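Local coordinates for protein putative glycosyl hydrolase (PDB 3K11) that is probably a glycoside hydrolase of family 88, likely to cleave sugar linkages, though its substrate is not established, at residues 89-94 with 402-407; 35-40 with 101-106; 325-330 with 372-377; 75-80 with 393-398; 25-30 with 353-358. All coordinates share one frame; numbering follows the deposited sequence.

Contact 1 (89-94 with 402-407); sequences SALIAA and PVLWAG
Leu404 is the first residue of 402-407 to reach across to helix 82-98. Its CB lies 3.9 Å from Ala90 CB, the root of the leucine leaning on a methyl, and farther out its CD1 branch meets CD2 of Leu91 at 4.0 Å. The two leucines slant over one another, and Leu91 goes on to Tyr103 and Tyr106, where helix 101-128 closes in. The segment axes approach to 8.1 Å with their N-to-C directions 21° apart: near-parallel neighbours in close contact, consistent with two helices of one layer in the (alpha/alpha)6 barrel expected of the six-hairpin clan. The small side chain of Ala90 is consistent with this closeness, its CA lying 4.2 Å from that of Trp405. Trp405 follows in the sequence and has the broader footprint. Its CB presses on Ala90 CB at 3.5 Å, and a chi1 of -147°, off any staggered value, lays the indole along the neighbouring helix. One ring face is applied to the backbone there: Ala90 CA stands 3.8 Å from the centroid of the five-membered ring in a CH-pi contact, and Ser89 CB makes another over the six-membered ring on the same face. Ala93 CB comes in obliquely near NE1 of Trp405, at 3.3 Å. The hydroxyl of Ser89 is engaged elsewhere, hydrogen-bonded to Lys156, while Tyr334 of helix 326-342 meets the Trp405 ring.

Contact 2 (35-40 with 101-106); sequences DIDRVF and KRYTDY
Asp37 and the pair Arg102 and Tyr103 supply the polar part of the contact. A single carboxylate oxygen, OD1 of Asp37, takes a very short hydrogen bond of 2.5 Å from Tyr103 OH and also forms a salt bridge with Arg102 NH2 at 2.9 Å. The oxygen sits in the guanidinium plane, but the carboxylate is turned 79° to that plane, so the two groups do not pair side by side. Both charges have further mates, Lys33 for Asp37 and Asp100 for Arg102. Water 1 adds a bridge, donating to Asp37 O and accepting from Arg102 NH1.

Phe40, Tyr103 and Tyr106 form an aromatic cluster between helices 29-45 and 101-128. With CG anti to the backbone N (chi1 177°), the Phe40 ring extends toward helix 101-128 and receives the edge of Tyr103 on one face, a T-shaped pair with centroids 5.0 Å apart. In turn, an edge of Phe40 points at the face of Tyr106 in an offset T-shaped pair, CE1 of Phe40 lying 3.8 Å from Tyr106 CB. Phe40 also turns its CD2-CE2 edge to one face of the Arg102 guanidinium, the two planes nearly perpendicular.

Aliphatic packing is slight: Ile36 CD1 rests 4.2 Å from Tyr103 CZ. These long side chains span segment axes 12.0 Å apart. Helices 82-98 and 400-416 flank the interface, Ala94 touching Tyr103 and Leu404 touching Ile36.

Contact 3 (325-330 with 372-377); sequences ETSATA and EGTCVG. With EDO (1,2-ethanediol), chain T.
Thr326 and Glu325 hold the loop 372-377 by three hydrogen bonds. The hydroxyl of Thr326 donates to Glu372 O at 2.7 Å, lying in the carbonyl plane on a lone pair. One residue on, Thr326 N gives its hydrogen to Gly373 O at 3.0 Å, from well above the carbonyl plane. The third bond runs the other way: Cys375 N donates to Glu325 OE2 at 2.9 Å, nearly straight at 165° and on the anti side of the carboxylate.

That carboxylate is gripped from both segments. A bend at chi2 (-83°) folds the Glu325 chain back over the start of its own helix, where OE1 accepts from Ala328 N at 2.9 Å and OE2 accepts from both Ser327 N and Ser327 OG. The hydroxyl bond, 2.6 Å from Ser327 OG to Glu325 OE2, uses the syn lone pair; with Ser327 N and Cys375 N this gives OE2 three donors, which probably leaves it little freedom to turn. Arg266 bonds Ser327 OG and the loop carbonyls of Cys375 and Val376.

Outside this network the packing is modest. Thr374 CG2 lies 3.8 Å from Ser327 CB, and Cys375 CB rests 3.7 Å from Glu325 CG. Gly373 has a positive phi, and a CB there would collide with Thr326 OG1. At the start of the loop, Glu372 OE1 accepts from the hydroxyl O1 of an ethanediol, probably a crystallisation additive. Glu325 is the N-cap of helix 326-342, and its OE2 is shared between the helix start and the loop 372-377.

Contact 4 (75-80 with 393-398); sequences GAFRLA and NVYAAH
Phe77 and Tyr395 meet at their rims, CZ of Phe77 approaching the edge of the Tyr395 ring at 4.2 Å from CD1. The Phe77 edge also points at the backbone of the opposing loop, with Tyr395 O 3.6 Å from CE1 of Phe77. Ala76 CB lies over one face of Phe77, toward the rim, and Val394 CG2 is placed likewise on Tyr395. Ala76 CB also reaches the tyrosine obliquely, 3.6 Å from CE1 of Tyr395, and Ala397 CB touches Phe77 CD1 at 4.0 Å. Asn393 to Ala396 form a type I beta turn, with an Asx turn in which Tyr395 N donates to Asn393 OD1 at 2.8 Å.

Replacing Phe77 by an alanine would probably open a gap between the loops and cost Trp84 its stacking partner.

Both loops lead into helices: 82-98 follows the first, 400-416 the second. Trp84 stacks on Phe77, Tyr400 meets it at an angle, and Tyr42 of helix 29-45 touches both Phe77 and Tyr395. The second subunit packs here as well, Asp8 of that subunit lying against Phe77 and Ala397, so the contact joins the helix starts to the subunit interface.

Contact 5 (25-30 with 353-358); sequences GDLTPE and VAQLGW
Leu27 and Gln355 bring the backbones to 7.7 Å, CA to CA, where the lead-in to helix 29-45 passes helix 347-362, and Gly25 takes backbone angles (phi 106°, psi -141°) that suit glycine. Gln355 leaves its helix with CG anti to the backbone N and then bends at chi2 (140°, off a staggered value), turning NE2 to Gly25 O, to which it donates at 2.9 Å. The acceptor lies in the amide plane of Gln355, while the donor stands above the carbonyl plane of Gly25. NE2 also donates to water 2 at 3.0 Å, and the same water accepts from Leu27 N. At the other end of the amide, OE1 is bonded to Tyr428 OH; Gly25 O has a second donor in His359.

One turn on, Trp358 meets Leu27 at about a right angle, CD1 of the indole being 3.6 Å from Leu27 CD2. Val32 and Met410 also touch this leucine.

A leucine in place of Gln355 would probably leave the water and Tyr428 without their amide partner and Gly25 O with one donor fewer.

With donors and acceptor all engaged, the amide is probably fixed in its flip, and its hydrogen bond to the loop backbone lies beside an apolar contact with the same helix.

From the N terminus, 25-30 opens contact 5 and 35-40, farther along helix 29-45, opens contact 2. Next 75-80 and 89-94 open contacts 4 and 1 before 101-106 closes contact 2, which is therefore nested in contact 5 and crosses both 4 and 1. Far along the chain, 325-330 opens contact 3; 353-358 then closes contact 5, crossing it, and 372-377 closes contact 3 inside the loops of 4 and 1. Segments 393-398 and 402-407 close those two last; they cross each other and contact 5. Helix 400-416 thus returns to the early helices, while contact 3 ties a helix start to a loop and contact 4 joins two loops, both touching the second subunit.

Contact 1 (89-94 with 402-407)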
# COMPACT_ATOMS: atom_id res chain seq x y z
N SER A 89 -22.40 -23.92 -14.28
CA SER A 89 -21.70 -24.62 -13.18
C SER A 89 -22.21 -24.17 -11.82
O SER A 89 -22.41 -25.00 -10.92
CB SER A 89 -20.16 -24.44 -13.26
OG SER A 89 -19.56 -25.39 -14.16
N ALA A 90 -22.43 -22.87 -11.67
CA ALA A 90 -23.00 -22.32 -10.43
C ALA A 90 -24.33 -22.94 -10.05
O ALA A 90 -24.58 -23.30 -8.87
CB ALA A 90 -23.15 -20.81 -10.56
N LEU A 91 -25.22 -23.04 -11.03
CA LEU A 91 -26.57 -23.57 -10.80
C LEU A 91 -26.59 -25.07 -10.54
O LEU A 91 -27.42 -25.56 -9.74
CB LEU A 91 -27.47 -23.21 -11.99
CG LEU A 91 -27.84 -21.71 -12.05
CD1 LEU A 91 -28.50 -21.36 -13.41
CD2 LEU A 91 -28.70 -21.25 -10.82
N ILE A 92 -25.68 -25.81 -11.18
CA ILE A 92 -25.51 -27.22 -10.85
C ILE A 92 -25.13 -27.33 -9.37
O ILE A 92 -25.68 -28.13 -8.61
CB ILE A 92 -24.44 -27.88 -11.74
CG1 ILE A 92 -24.93 -27.98 -13.19
CG2 ILE A 92 -24.04 -29.31 -11.23
CD1 ILE A 92 -23.79 -28.21 -14.19
N ALA A 93 -24.21 -26.48 -8.94
CA ALA A 93 -23.80 -26.50 -7.55
C ALA A 93 -24.91 -26.06 -6.62
O ALA A 93 -25.11 -26.66 -5.55
CB ALA A 93 -22.54 -25.62 -7.33
N ALA A 94 -25.63 -25.00 -7.00
CA ALA A 94 -26.72 -24.49 -6.17
C ALA A 94 -27.82 -25.54 -5.97
O ALA A 94 -28.39 -25.65 -4.87
CB ALA A 94 -27.28 -23.20 -6.73
N PRO A 402 -20.79 -16.15 -10.71
CA PRO A 402 -20.11 -16.06 -9.43
C PRO A 402 -20.97 -15.74 -8.23
O PRO A 402 -20.80 -16.34 -7.20
CB PRO A 402 -19.05 -15.03 -9.69
CG PRO A 402 -18.72 -15.14 -11.14
CD PRO A 402 -20.09 -15.41 -11.77
N VAL A 403 -21.93 -14.84 -8.36
CA VAL A 403 -22.81 -14.53 -7.25
C VAL A 403 -23.64 -15.74 -6.91
O VAL A 403 -23.84 -16.05 -5.73
CB VAL A 403 -23.68 -13.28 -7.59
CG1 VAL A 403 -24.85 -13.13 -6.60
CG2 VAL A 403 -22.77 -12.02 -7.61
N LEU A 404 -24.17 -16.41 -7.93
CA LEU A 404 -24.98 -17.60 -7.68
C LEU A 404 -24.18 -18.70 -7.01
O LEU A 404 -24.65 -19.36 -6.07
CB LEU A 404 -25.58 -18.14 -9.00
CG LEU A 404 -26.69 -17.28 -9.66
CD1 LEU A 404 -26.92 -17.69 -11.16
CD2 LEU A 404 -28.01 -17.40 -8.86
N TRP A 405 -22.98 -18.91 -7.50
CA TRP A 405 -22.10 -19.98 -7.01
C TRP A 405 -21.66 -19.67 -5.59
O TRP A 405 -21.71 -20.52 -4.72
CB TRP A 405 -20.88 -20.11 -7.93
CG TRP A 405 -20.34 -21.51 -8.10
CD1 TRP A 405 -20.56 -22.59 -7.31
CD2 TRP A 405 -19.44 -21.93 -9.12
NE1 TRP A 405 -19.87 -23.66 -7.78
CE2 TRP A 405 -19.16 -23.29 -8.88
CE3 TRP A 405 -18.87 -21.31 -10.22
CZ2 TRP A 405 -18.30 -24.01 -9.68
CZ3 TRP A 405 -18.03 -22.03 -11.03
CH2 TRP A 405 -17.73 -23.35 -10.74
N ALA A 406 -21.26 -18.42 -5.35
CA ALA A 406 -20.91 -18.00 -3.98
C ALA A 406 -22.05 -18.18 -2.96
O ALA A 406 -21.86 -18.66 -1.83
CB ALA A 406 -20.40 -16.55 -4.02
N GLY A 407 -23.25 -17.80 -3.37
CA GLY A 407 -24.44 -17.95 -2.53
C GLY A 407 -24.69 -19.39 -2.24
O GLY A 407 -24.91 -19.77 -1.09

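Contact 2 (35-40 with 101-106)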
# COMPACT_ATOMS: atom_id res chain seq x y z
N ASP A 35 -31.68 -14.07 -1.81
CA ASP A 35 -30.91 -13.23 -2.70
C ASP A 35 -30.51 -13.93 -3.99
O ASP A 35 -30.69 -13.39 -5.08
CB ASP A 35 -29.72 -12.64 -1.95
CG ASP A 35 -30.15 -11.53 -0.97
OD1 ASP A 35 -31.26 -10.96 -1.09
OD2 ASP A 35 -29.38 -11.20 -0.06
N ILE A 36 -30.02 -15.16 -3.90
CA ILE A 36 -29.72 -15.89 -5.15
C ILE A 36 -30.99 -16.20 -5.93
O ILE A 36 -30.97 -16.24 -7.14
CB ILE A 36 -28.77 -17.12 -4.98
CG1 ILE A 36 -29.37 -18.22 -4.08
CG2 ILE A 36 -27.41 -16.66 -4.49
CD1 ILE A 36 -28.64 -19.59 -4.12
N ASP A 37 -32.11 -16.40 -5.25
CA ASP A 37 -33.41 -16.60 -5.95
C ASP A 37 -33.81 -15.36 -6.75
O ASP A 37 -34.35 -15.47 -7.84
CB ASP A 37 -34.50 -16.95 -4.95
CG ASP A 37 -34.53 -18.43 -4.55
OD1 ASP A 37 -33.93 -19.28 -5.23
OD2 ASP A 37 -35.23 -18.71 -3.52
N ARG A 38 -33.49 -14.17 -6.23
CA ARG A 38 -33.77 -12.91 -6.95
C ARG A 38 -32.92 -12.80 -8.22
O ARG A 38 -33.42 -12.42 -9.29
CB ARG A 38 -33.60 -11.70 -6.04
CG ARG A 38 -34.08 -10.41 -6.67
CD ARG A 38 -34.30 -9.29 -5.66
NE ARG A 38 -33.05 -8.75 -5.12
CZ ARG A 38 -32.50 -9.12 -3.96
NH1 ARG A 38 -33.05 -10.06 -3.18
NH2 ARG A 38 -31.36 -8.57 -3.59
N VAL A 39 -31.64 -13.16 -8.11
CA VAL A 39 -30.76 -13.17 -9.27
C VAL A 39 -31.25 -14.24 -10.26
O VAL A 39 -31.34 -13.99 -11.47
CB VAL A 39 -29.29 -13.47 -8.88
CG1 VAL A 39 -28.47 -13.63 -10.14
CG2 VAL A 39 -28.72 -12.36 -7.94
N PHE A 40 -31.58 -15.42 -9.76
CA PHE A 40 -32.02 -16.51 -10.61
C PHE A 40 -33.29 -16.13 -11.38
O PHE A 40 -33.40 -16.38 -12.59
CB PHE A 40 -32.28 -17.77 -9.77
CG PHE A 40 -32.79 -18.93 -10.57
CD1 PHE A 40 -32.01 -19.50 -11.54
CD2 PHE A 40 -34.09 -19.41 -10.38
CE1 PHE A 40 -32.47 -20.54 -12.32
CE2 PHE A 40 -34.56 -20.45 -11.15
CZ PHE A 40 -33.74 -21.03 -12.11
N LYS A 101 -34.47 -27.91 -7.15
CA LYS A 101 -34.30 -28.49 -8.49
C LYS A 101 -34.56 -27.52 -9.61
O LYS A 101 -34.27 -27.83 -10.77
CB LYS A 101 -35.25 -29.68 -8.65
CG LYS A 101 -34.96 -30.82 -7.67
N ARG A 102 -35.16 -26.37 -9.31
CA ARG A 102 -35.38 -25.35 -10.35
C ARG A 102 -34.04 -24.95 -10.97
O ARG A 102 -33.97 -24.63 -12.17
CB ARG A 102 -36.05 -24.10 -9.79
CG ARG A 102 -37.49 -24.28 -9.28
CD ARG A 102 -38.04 -22.91 -8.85
NE ARG A 102 -37.11 -22.30 -7.89
CZ ARG A 102 -36.78 -21.00 -7.81
NH1 ARG A 102 -37.31 -20.09 -8.61
NH2 ARG A 102 -35.89 -20.62 -6.92
N TYR A 103 -32.99 -24.92 -10.15
CA TYR A 103 -31.69 -24.51 -10.63
C TYR A 103 -31.15 -25.47 -11.69
O TYR A 103 -30.68 -25.03 -12.74
CB TYR A 103 -30.70 -24.38 -9.47
CG TYR A 103 -31.05 -23.37 -8.40
CD1 TYR A 103 -31.64 -22.16 -8.70
CD2 TYR A 103 -30.73 -23.61 -7.08
CE1 TYR A 103 -31.94 -21.25 -7.71
CE2 TYR A 103 -31.00 -22.68 -6.09
CZ TYR A 103 -31.58 -21.50 -6.41
OH TYR A 103 -31.86 -20.58 -5.43
N THR A 104 -31.25 -26.77 -11.44
CA THR A 104 -30.80 -27.72 -12.46
C THR A 104 -31.81 -27.84 -13.60
O THR A 104 -31.41 -28.09 -14.75
CB THR A 104 -30.43 -29.08 -11.89
OG1 THR A 104 -31.32 -29.42 -10.84
CG2 THR A 104 -28.96 -29.08 -11.39
N ASP A 105 -33.10 -27.61 -13.34
CA ASP A 105 -34.09 -27.60 -14.43
C ASP A 105 -33.71 -26.55 -15.47
O ASP A 105 -33.87 -26.76 -16.68
CB ASP A 105 -35.48 -27.23 -13.93
CG ASP A 105 -36.15 -28.35 -13.12
OD1 ASP A 105 -35.62 -29.48 -13.06
OD2 ASP A 105 -37.21 -28.04 -12.51
N TYR A 106 -33.24 -25.40 -15.00
CA TYR A 106 -32.78 -24.34 -15.89
C TYR A 106 -31.65 -24.80 -16.79
O TYR A 106 -31.65 -24.53 -17.98
CB TYR A 106 -32.31 -23.15 -15.04
CG TYR A 106 -31.71 -22.01 -15.83
CD1 TYR A 106 -30.34 -21.98 -16.10
CD2 TYR A 106 -32.48 -20.94 -16.26
CE1 TYR A 106 -29.77 -20.94 -16.80
CE2 TYR A 106 -31.90 -19.88 -16.98
CZ TYR A 106 -30.54 -19.91 -17.24
OH TYR A 106 -29.93 -18.91 -17.94
O HOH W 1 -36.13 -17.53 -7.96

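Contact 3 (325-330 with 372-377)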
# COMPACT_ATOMS: atom_id res chain seq x y z
N GLU A 325 -14.56 -4.14 -6.94
CA GLU A 325 -15.22 -4.87 -8.04
C GLU A 325 -15.95 -6.12 -7.59
O GLU A 325 -15.43 -6.95 -6.83
CB GLU A 325 -14.15 -5.17 -9.09
CG GLU A 325 -14.68 -5.46 -10.50
CD GLU A 325 -15.13 -6.91 -10.67
OE1 GLU A 325 -14.38 -7.79 -10.15
OE2 GLU A 325 -16.17 -7.18 -11.34
N THR A 326 -17.16 -6.25 -8.08
CA THR A 326 -18.10 -7.24 -7.56
C THR A 326 -17.83 -8.65 -8.02
O THR A 326 -17.93 -9.59 -7.22
CB THR A 326 -19.52 -6.83 -7.95
OG1 THR A 326 -19.81 -5.53 -7.41
CG2 THR A 326 -20.57 -7.88 -7.45
N SER A 327 -17.57 -8.85 -9.33
CA SER A 327 -17.47 -10.22 -9.82
C SER A 327 -16.29 -10.98 -9.18
O SER A 327 -16.44 -12.11 -8.74
CB SER A 327 -17.40 -10.31 -11.34
OG SER A 327 -16.25 -9.68 -11.89
N ALA A 328 -15.15 -10.34 -9.07
CA ALA A 328 -14.01 -10.95 -8.42
C ALA A 328 -14.31 -11.27 -6.98
O ALA A 328 -13.97 -12.34 -6.47
CB ALA A 328 -12.79 -10.03 -8.48
N THR A 329 -14.96 -10.33 -6.30
CA THR A 329 -15.35 -10.52 -4.92
C THR A 329 -16.20 -11.75 -4.75
O THR A 329 -15.93 -12.59 -3.86
CB THR A 329 -16.07 -9.27 -4.37
OG1 THR A 329 -15.18 -8.14 -4.44
CG2 THR A 329 -16.53 -9.48 -2.93
N ALA A 330 -17.17 -11.92 -5.65
CA ALA A 330 -18.04 -13.10 -5.59
C ALA A 330 -17.25 -14.41 -5.81
O ALA A 330 -17.49 -15.42 -5.13
CB ALA A 330 -19.19 -12.99 -6.65
N GLU A 372 -24.70 -5.32 -9.61
CA GLU A 372 -24.01 -4.04 -9.86
C GLU A 372 -22.53 -4.09 -9.52
O GLU A 372 -22.09 -4.89 -8.70
CB GLU A 372 -24.67 -2.92 -9.05
CG GLU A 372 -26.18 -2.74 -9.37
CD GLU A 372 -26.85 -1.53 -8.70
OE1 GLU A 372 -26.22 -0.79 -7.88
OE2 GLU A 372 -28.03 -1.28 -9.06
N GLY A 373 -21.77 -3.16 -10.12
CA GLY A 373 -20.35 -3.03 -9.83
C GLY A 373 -19.42 -4.06 -10.48
O GLY A 373 -18.27 -4.20 -10.02
N THR A 374 -19.88 -4.71 -11.55
CA THR A 374 -19.08 -5.69 -12.26
C THR A 374 -18.31 -5.05 -13.42
O THR A 374 -18.91 -4.41 -14.27
CB THR A 374 -19.92 -6.80 -12.84
OG1 THR A 374 -20.58 -7.50 -11.78
CG2 THR A 374 -19.07 -7.79 -13.66
N CYS A 375 -17.01 -5.30 -13.45
CA CYS A 375 -16.10 -4.87 -14.53
C CYS A 375 -16.50 -5.55 -15.85
O CYS A 375 -16.74 -6.76 -15.90
CB CYS A 375 -14.65 -5.28 -14.16
SG CYS A 375 -13.44 -4.90 -15.43
N VAL A 376 -16.60 -4.77 -16.91
CA VAL A 376 -16.96 -5.31 -18.23
C VAL A 376 -15.83 -6.17 -18.83
O VAL A 376 -14.76 -6.30 -18.26
CB VAL A 376 -17.34 -4.17 -19.21
CG1 VAL A 376 -18.61 -3.43 -18.68
CG2 VAL A 376 -16.13 -3.25 -19.46
N GLY A 377 -16.08 -6.78 -19.99
CA GLY A 377 -15.06 -7.61 -20.63
C GLY A 377 -13.79 -6.79 -20.74
O GLY A 377 -13.85 -5.62 -21.11
C1 EDO T . -27.63 -2.68 -5.20
O1 EDO T . -26.44 -1.84 -5.26
C2 EDO T . -28.85 -1.91 -4.68
O2 EDO T . -29.33 -0.95 -5.66

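Contact 4 (75-80 with 393-398)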
# COMPACT_ATOMS: atom_id res chain seq x y z
N GLY A 75 -31.93 -12.16 -25.29
CA GLY A 75 -32.23 -11.63 -23.95
C GLY A 75 -31.03 -10.81 -23.54
O GLY A 75 -30.18 -10.52 -24.37
N ALA A 76 -30.92 -10.43 -22.27
CA ALA A 76 -29.78 -9.60 -21.84
C ALA A 76 -28.49 -10.36 -21.85
O ALA A 76 -27.44 -9.75 -22.00
CB ALA A 76 -30.04 -8.99 -20.42
N PHE A 77 -28.52 -11.69 -21.70
CA PHE A 77 -27.30 -12.47 -21.62
C PHE A 77 -27.27 -13.62 -22.62
O PHE A 77 -28.30 -14.28 -22.82
CB PHE A 77 -27.18 -13.05 -20.23
CG PHE A 77 -27.31 -12.01 -19.16
CD1 PHE A 77 -26.31 -11.06 -19.00
CD2 PHE A 77 -28.48 -11.92 -18.40
CE1 PHE A 77 -26.46 -10.05 -18.07
CE2 PHE A 77 -28.62 -10.94 -17.46
CZ PHE A 77 -27.58 -9.99 -17.29
N ARG A 78 -26.09 -13.86 -23.21
CA ARG A 78 -25.89 -14.93 -24.22
C ARG A 78 -25.86 -16.27 -23.51
O ARG A 78 -25.31 -16.38 -22.41
CB ARG A 78 -24.58 -14.69 -24.99
CG ARG A 78 -24.59 -13.48 -25.92
CD ARG A 78 -23.21 -12.95 -26.35
NE ARG A 78 -22.50 -12.36 -25.19
CZ ARG A 78 -21.26 -12.65 -24.78
NH1 ARG A 78 -20.47 -13.51 -25.44
NH2 ARG A 78 -20.78 -12.05 -23.69
N LEU A 79 -26.51 -17.27 -24.10
CA LEU A 79 -26.59 -18.61 -23.52
C LEU A 79 -25.30 -19.43 -23.50
O LEU A 79 -25.18 -20.34 -22.68
CB LEU A 79 -27.64 -19.46 -24.25
CG LEU A 79 -29.13 -19.14 -24.04
CD1 LEU A 79 -30.06 -20.02 -24.95
CD2 LEU A 79 -29.51 -19.41 -22.60
N ALA A 80 -24.38 -19.15 -24.42
CA ALA A 80 -23.19 -19.99 -24.55
C ALA A 80 -21.91 -19.20 -24.53
O ALA A 80 -20.89 -19.67 -25.05
CB ALA A 80 -23.26 -20.84 -25.76
N ASN A 393 -20.88 -2.39 -15.52
CA ASN A 393 -22.21 -2.35 -16.07
C ASN A 393 -23.01 -3.54 -15.57
O ASN A 393 -22.47 -4.63 -15.44
CB ASN A 393 -22.17 -2.39 -17.60
CG ASN A 393 -23.48 -1.97 -18.20
OD1 ASN A 393 -24.36 -2.79 -18.37
ND2 ASN A 393 -23.67 -0.66 -18.40
N VAL A 394 -24.29 -3.30 -15.24
CA VAL A 394 -25.20 -4.38 -14.83
C VAL A 394 -25.31 -5.50 -15.83
O VAL A 394 -25.58 -6.65 -15.45
CB VAL A 394 -26.60 -3.83 -14.51
CG1 VAL A 394 -26.52 -2.94 -13.23
CG2 VAL A 394 -27.18 -3.10 -15.75
N TYR A 395 -25.09 -5.19 -17.10
CA TYR A 395 -25.16 -6.22 -18.11
C TYR A 395 -23.86 -6.98 -18.38
O TYR A 395 -23.83 -7.83 -19.27
CB TYR A 395 -25.70 -5.66 -19.41
CG TYR A 395 -27.13 -5.23 -19.26
CD1 TYR A 395 -28.11 -6.17 -19.00
CD2 TYR A 395 -27.50 -3.88 -19.33
CE1 TYR A 395 -29.42 -5.82 -18.83
CE2 TYR A 395 -28.84 -3.51 -19.16
CZ TYR A 395 -29.79 -4.50 -18.90
OH TYR A 395 -31.14 -4.21 -18.75
N ALA A 396 -22.77 -6.65 -17.67
CA ALA A 396 -21.56 -7.47 -17.71
C ALA A 396 -21.99 -8.82 -17.18
O ALA A 396 -22.39 -8.93 -16.00
CB ALA A 396 -20.50 -6.87 -16.82
N ALA A 397 -21.87 -9.85 -18.00
CA ALA A 397 -22.40 -11.17 -17.65
C ALA A 397 -21.58 -11.88 -16.55
O ALA A 397 -22.02 -12.85 -15.92
CB ALA A 397 -22.46 -12.05 -18.87
N HIS A 398 -20.39 -11.38 -16.32
CA HIS A 398 -19.43 -12.01 -15.44
C HIS A 398 -19.85 -12.02 -14.01
O HIS A 398 -19.27 -12.75 -13.22
CB HIS A 398 -18.10 -11.24 -15.46
CG HIS A 398 -17.61 -10.96 -16.83
ND1 HIS A 398 -18.13 -9.96 -17.61
CD2 HIS A 398 -16.67 -11.59 -17.59
CE1 HIS A 398 -17.54 -9.98 -18.79
NE2 HIS A 398 -16.62 -10.93 -18.78

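Contact 5 (25-30 with 353-358)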
# COMPACT_ATOMS: atom_id res chain seq x y z
N GLY A 25 -22.21 -8.93 9.96
CA GLY A 25 -22.67 -9.75 11.07
C GLY A 25 -23.39 -11.00 10.62
O GLY A 25 -23.04 -11.65 9.63
N ASP A 26 -24.42 -11.32 11.38
CA ASP A 26 -25.21 -12.52 11.15
C ASP A 26 -25.73 -12.60 9.73
O ASP A 26 -26.09 -11.59 9.12
CB ASP A 26 -26.42 -12.54 12.09
CG ASP A 26 -26.06 -12.75 13.57
OD1 ASP A 26 -25.00 -13.30 13.89
OD2 ASP A 26 -26.89 -12.37 14.41
N LEU A 27 -25.77 -13.84 9.23
CA LEU A 27 -26.25 -14.17 7.92
C LEU A 27 -26.95 -15.53 8.08
O LEU A 27 -26.39 -16.45 8.68
CB LEU A 27 -25.03 -14.29 7.03
CG LEU A 27 -25.22 -14.59 5.55
CD1 LEU A 27 -26.06 -13.45 4.95
CD2 LEU A 27 -23.80 -14.76 4.88
N THR A 28 -28.17 -15.67 7.55
CA THR A 28 -28.88 -16.95 7.58
C THR A 28 -28.86 -17.56 6.19
O THR A 28 -28.78 -16.85 5.19
CB THR A 28 -30.36 -16.79 8.02
OG1 THR A 28 -31.04 -16.09 6.99
CG2 THR A 28 -30.44 -16.02 9.33
N PRO A 29 -28.88 -18.89 6.10
CA PRO A 29 -28.97 -19.47 4.77
C PRO A 29 -30.26 -19.08 4.05
O PRO A 29 -30.25 -19.00 2.84
CB PRO A 29 -28.86 -20.98 5.01
CG PRO A 29 -29.10 -21.19 6.44
CD PRO A 29 -28.75 -19.92 7.15
N GLU A 30 -31.34 -18.83 4.78
CA GLU A 30 -32.57 -18.35 4.16
C GLU A 30 -32.39 -16.99 3.48
O GLU A 30 -32.89 -16.77 2.37
CB GLU A 30 -33.70 -18.29 5.18
CG GLU A 30 -34.14 -19.67 5.66
CD GLU A 30 -33.24 -20.30 6.76
OE1 GLU A 30 -32.35 -19.61 7.32
OE2 GLU A 30 -33.46 -21.50 7.05
N VAL A 353 -14.01 -13.98 6.52
CA VAL A 353 -13.63 -13.38 5.25
C VAL A 353 -14.70 -13.64 4.20
O VAL A 353 -15.18 -12.74 3.53
CB VAL A 353 -12.28 -13.91 4.76
CG1 VAL A 353 -11.88 -13.24 3.41
CG2 VAL A 353 -11.18 -13.62 5.83
N ALA A 354 -15.09 -14.91 4.07
CA ALA A 354 -16.13 -15.30 3.14
C ALA A 354 -17.45 -14.62 3.51
O ALA A 354 -18.19 -14.12 2.65
CB ALA A 354 -16.26 -16.83 3.12
N GLN A 355 -17.79 -14.64 4.80
CA GLN A 355 -19.05 -14.08 5.25
C GLN A 355 -19.16 -12.57 4.94
O GLN A 355 -20.19 -12.10 4.45
CB GLN A 355 -19.22 -14.35 6.74
CG GLN A 355 -20.58 -13.91 7.31
CD GLN A 355 -21.17 -14.87 8.32
OE1 GLN A 355 -20.90 -16.07 8.29
NE2 GLN A 355 -22.04 -14.36 9.17
N LEU A 356 -18.12 -11.82 5.23
CA LEU A 356 -18.07 -10.39 4.95
C LEU A 356 -18.14 -10.17 3.46
O LEU A 356 -18.82 -9.25 2.96
CB LEU A 356 -16.77 -9.78 5.49
CG LEU A 356 -16.55 -8.32 5.13
CD1 LEU A 356 -17.69 -7.40 5.67
CD2 LEU A 356 -15.17 -7.81 5.57
N GLY A 357 -17.39 -10.97 2.71
CA GLY A 357 -17.46 -10.86 1.25
C GLY A 357 -18.85 -11.08 0.70
O GLY A 357 -19.25 -10.41 -0.26
N TRP A 358 -19.60 -12.04 1.28
CA TRP A 358 -20.99 -12.26 0.90
C TRP A 358 -21.86 -11.04 1.23
O TRP A 358 -22.67 -10.62 0.41
CB TRP A 358 -21.60 -13.56 1.49
CG TRP A 358 -23.04 -13.67 0.98
CD1 TRP A 358 -24.13 -13.29 1.64
CD2 TRP A 358 -23.45 -13.93 -0.36
NE1 TRP A 358 -25.23 -13.40 0.85
CE2 TRP A 358 -24.84 -13.75 -0.41
CE3 TRP A 358 -22.78 -14.27 -1.54
CZ2 TRP A 358 -25.60 -13.99 -1.55
CZ3 TRP A 358 -23.52 -14.48 -2.69
CH2 TRP A 358 -24.92 -14.31 -2.70
O HOH W 2 -24.06 -15.94 10.67